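Local coordinates for Zn-dependent hydrolase, glyoxylase (Echinicola vietnamensis, PDB 6T5K), which probably hydrolyses beta-lactam antibiotics, carbapenems among them, as a zinc-dependent class B (metallo-beta-lactamase) enzyme with two metal ions in its active site, at residues T99-D104 with G162-N167. Numbering follows the deposited sequence.
Sequences THFHLD and GHTQDN. With ZN (zinc ion), chain G; ZN (zinc ion), chain H.
A single zinc ion joins the two segments: H100 and H102 of 99-104 bind it through NE2 and ND1, and H163 of 162-167 brings NE2 from the other side of the contact, 2.0 Å from the metal. The oxygen of water 1, 1.9 Å from this zinc, is its fourth ligand. H163 stands almost upright on H100, its CD2 edge over the face of that ring near the rim, in an offset edge-to-face pair with planes 73° apart. A chi1 of 171° swings the H163 imidazole away from its own backbone N, letting NE2 meet the metal and CD2 the H100 ring.

Next to H163 in the same loop, T164 turns CG2 toward H102, 3.5 Å from CE1, and lays OG1 against CB of H100. That hydroxyl donates to OD1 of D166 at 2.6 Å, from above the carboxylate plane. The same carboxylate lies at the rim of the F101 ring, OD1 3.4 Å from CD1, while OD2, hydrogen-bonded to OG1 of T125, lies 2.9 Å from the backbone N of F101. N167 OD1 accepts a nearly straight bond (170°) from T164 N, which lies above its carbonyl plane, closing a turn beside H163. In the second shell, D196 accepts from NE2 of H102, which would probably make that imidazole a stronger donor to zinc.

Water 1 also binds the second zinc, held by D104 OD2, C182, H223 and water 2, and donates to D104 OD1 at 2.6 Å. This is the dinuclear centre of the metallo-beta-lactamase fold; a solvent ligand shared by two zincs and oriented by an aspartate is consistent with the hydroxide nucleophile proposed for this family.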
ATOM      1  N   THR A  99      -0.409  -3.399   4.604  1.00 14.13           N
ATOM      2  CA  THR A  99      -0.696  -2.137   5.276  1.00 14.62           C
ATOM      3  C   THR A  99      -1.937  -2.162   6.166  1.00 15.32           C
ATOM      4  O   THR A  99      -2.166  -1.185   6.894  1.00 15.11           O
ATOM      5  CB  THR A  99      -0.720  -0.955   4.291  1.00 15.57           C
ATOM      6  OG1 THR A  99      -1.753  -1.103   3.328  1.00 18.29           O
ATOM      7  CG2 THR A  99       0.645  -0.774   3.621  1.00 16.26           C
ATOM      8  N   HIS A 100      -2.749  -3.205   6.108  1.00 15.00           N
ATOM      9  CA  HIS A 100      -3.714  -3.533   7.159  1.00 14.79           C
ATOM     10  C   HIS A 100      -4.134  -4.978   6.932  1.00 14.54           C
ATOM     11  O   HIS A 100      -3.629  -5.654   6.030  1.00 14.82           O
ATOM     12  CB  HIS A 100      -4.909  -2.568   7.304  1.00 16.57           C
ATOM     13  CG  HIS A 100      -5.800  -2.459   6.106  1.00 16.78           C
ATOM     14  ND1 HIS A 100      -5.508  -1.649   5.031  1.00 17.92           N
ATOM     15  CD2 HIS A 100      -7.018  -2.993   5.849  1.00 15.73           C
ATOM     16  CE1 HIS A 100      -6.480  -1.737   4.136  1.00 16.06           C
ATOM     17  NE2 HIS A 100      -7.412  -2.534   4.613  1.00 15.72           N
ATOM     18  N   PHE A 101      -5.041  -5.464   7.764  1.00 15.35           N
ATOM     19  CA  PHE A 101      -5.328  -6.900   7.778  1.00 15.25           C
ATOM     20  C   PHE A 101      -6.281  -7.387   6.688  1.00 15.40           C
ATOM     21  O   PHE A 101      -6.496  -8.598   6.588  1.00 16.66           O
ATOM     22  CB  PHE A 101      -5.867  -7.330   9.150  1.00 16.29           C
ATOM     23  CG  PHE A 101      -7.312  -6.976   9.399  1.00 16.02           C
ATOM     24  CD1 PHE A 101      -7.657  -5.734   9.944  1.00 17.23           C
ATOM     25  CD2 PHE A 101      -8.323  -7.900   9.130  1.00 15.87           C
ATOM     26  CE1 PHE A 101      -8.977  -5.422  10.192  1.00 16.00           C
ATOM     27  CE2 PHE A 101      -9.661  -7.588   9.405  1.00 17.38           C
ATOM     28  CZ  PHE A 101      -9.983  -6.339   9.915  1.00 16.96           C
ATOM     29  N   HIS A 102      -6.853  -6.508   5.869  1.00 17.68           N
ATOM     30  CA  HIS A 102      -7.834  -6.946   4.880  1.00 18.00           C
ATOM     31  C   HIS A 102      -7.166  -7.668   3.694  1.00 20.57           C
ATOM     32  O   HIS A 102      -5.966  -7.586   3.465  1.00 19.72           O
ATOM     33  CB  HIS A 102      -8.615  -5.756   4.344  1.00 18.12           C
ATOM     34  CG  HIS A 102      -9.619  -5.196   5.293  1.00 17.50           C
ATOM     35  ND1 HIS A 102     -10.122  -3.916   5.164  1.00 16.34           N
ATOM     36  CD2 HIS A 102     -10.244  -5.741   6.363  1.00 18.17           C
ATOM     37  CE1 HIS A 102     -11.011  -3.702   6.112  1.00 17.82           C
ATOM     38  NE2 HIS A 102     -11.100  -4.790   6.857  1.00 18.82           N
ATOM     39  N   LEU A 103      -7.990  -8.337   2.886  1.00 21.96           N
ATOM     40  CA  LEU A 103      -7.461  -9.191   1.811  1.00 21.27           C
ATOM     41  C   LEU A 103      -6.834  -8.412   0.654  1.00 23.63           C
ATOM     42  O   LEU A 103      -5.970  -8.962  -0.042  1.00 23.20           O
ATOM     43  CB  LEU A 103      -8.545 -10.164   1.342  1.00 24.27           C
ATOM     44  CG  LEU A 103      -8.893 -11.245   2.374  1.00 23.18           C
ATOM     45  CD1 LEU A 103     -10.120 -11.995   1.890  1.00 25.53           C
ATOM     46  CD2 LEU A 103      -7.740 -12.228   2.584  1.00 26.24           C
ATOM     47  N   ASP A 104      -7.208  -7.154   0.444  1.00 23.58           N
ATOM     48  CA  ASP A 104      -6.543  -6.343  -0.579  1.00 24.24           C
ATOM     49  C   ASP A 104      -5.209  -5.778  -0.097  1.00 23.22           C
ATOM     50  O   ASP A 104      -4.626  -4.902  -0.759  1.00 22.39           O
ATOM     51  CB  ASP A 104      -7.464  -5.224  -1.116  1.00 23.38           C
ATOM     52  CG  ASP A 104      -8.005  -4.282  -0.031  1.00 24.61           C
ATOM     53  OD1 ASP A 104      -8.387  -4.785   1.059  1.00 25.33           O
ATOM     54  OD2 ASP A 104      -8.088  -3.028  -0.301  1.00 24.65           O
ATOM     55  N   GLY A 162      -8.140   4.459  11.356  1.00 14.39           N
ATOM     56  CA  GLY A 162      -8.915   5.116  10.328  1.00 14.58           C
ATOM     57  C   GLY A 162      -9.767   4.123   9.578  1.00 14.27           C
ATOM     58  O   GLY A 162     -10.805   3.669  10.059  1.00 16.05           O
ATOM     59  N   HIS A 163      -9.308   3.771   8.389  1.00 14.48           N
ATOM     60  CA  HIS A 163      -9.968   2.727   7.616  1.00 14.40           C
ATOM     61  C   HIS A 163     -10.069   1.436   8.414  1.00 15.78           C
ATOM     62  O   HIS A 163     -11.098   0.748   8.389  1.00 14.95           O
ATOM     63  CB  HIS A 163      -9.169   2.484   6.338  1.00 15.38           C
ATOM     64  CG  HIS A 163      -9.631   1.293   5.577  1.00 15.40           C
ATOM     65  ND1 HIS A 163     -10.832   1.246   4.899  1.00 16.38           N
ATOM     66  CD2 HIS A 163      -9.056   0.086   5.405  1.00 16.19           C
ATOM     67  CE1 HIS A 163     -10.968   0.063   4.327  1.00 17.18           C
ATOM     68  NE2 HIS A 163      -9.904  -0.659   4.617  1.00 15.88           N
ATOM     69  N   THR A 164      -9.016   1.105   9.150  1.00 14.05           N
ATOM     70  CA  THR A 164      -9.055   0.043  10.150  1.00 13.76           C
ATOM     71  C   THR A 164      -8.263   0.504  11.372  1.00 13.15           C
ATOM     72  O   THR A 164      -7.616   1.563  11.365  1.00 15.35           O
ATOM     73  CB  THR A 164      -8.449  -1.278   9.656  1.00 15.67           C
ATOM     74  OG1 THR A 164      -7.104  -1.032   9.236  1.00 15.96           O
ATOM     75  CG2 THR A 164      -9.268  -1.880   8.527  1.00 16.09           C
ATOM     76  N   GLN A 165      -8.310  -0.292  12.444  1.00 14.67           N
ATOM     77  CA  GLN A 165      -7.552   0.075  13.630  1.00 15.00           C
ATOM     78  C   GLN A 165      -6.053  -0.042  13.432  1.00 14.48           C
ATOM     79  O   GLN A 165      -5.295   0.648  14.128  1.00 16.52           O
ATOM     80  CB  GLN A 165      -7.942  -0.770  14.834  1.00 15.14           C
ATOM     81  CG  GLN A 165      -7.770  -2.276  14.658  1.00 16.76           C
ATOM     82  CD  GLN A 165      -7.954  -3.018  15.935  1.00 19.59           C
ATOM     83  OE1 GLN A 165      -8.971  -3.660  16.149  1.00 22.90           O
ATOM     84  NE2 GLN A 165      -6.983  -2.941  16.790  1.00 18.86           N
ATOM     85  N   ASP A 166      -5.608  -0.893  12.495  1.00 15.01           N
ATOM     86  CA  ASP A 166      -4.213  -1.277  12.340  1.00 13.82           C
ATOM     87  C   ASP A 166      -3.539  -0.650  11.118  1.00 14.00           C
ATOM     88  O   ASP A 166      -2.388  -1.004  10.834  1.00 15.69           O
ATOM     89  CB  ASP A 166      -4.117  -2.800  12.237  1.00 13.78           C
ATOM     90  CG  ASP A 166      -4.888  -3.360  11.032  1.00 15.35           C
ATOM     91  OD1 ASP A 166      -6.010  -2.889  10.744  1.00 15.55           O
ATOM     92  OD2 ASP A 166      -4.354  -4.302  10.385  1.00 15.31           O
ATOM     93  N   ASN A 167      -4.237   0.184  10.383  1.00 15.06           N
ATOM     94  CA  ASN A 167      -3.669   0.668   9.144  1.00 14.61           C
ATOM     95  C   ASN A 167      -2.382   1.476   9.282  1.00 14.12           C
ATOM     96  O   ASN A 167      -2.263   2.245  10.164  1.00 15.36           O
ATOM     97  CB  ASN A 167      -4.716   1.327   8.236  1.00 15.51           C
ATOM     98  CG  ASN A 167      -5.519   2.440   8.917  1.00 18.22           C
ATOM     99  OD1 ASN A 167      -6.588   2.784   8.495  1.00 25.41           O
ATOM    100  ND2 ASN A 167      -4.970   2.992   9.881  1.00 24.34           N
TER
HETATM  101 ZN    ZN G1206      -9.358  -2.472   3.947  0.97 18.36          ZN
HETATM  102 ZN    ZN H1207      -9.083  -1.226   0.706  0.54 20.81          ZN
HETATM  103  O   HOH W   1      -9.659  -2.733   2.091  1.00 25.88           O
HETATM  104  O   HOH W   2     -10.712   0.294   1.266  1.00 33.97           O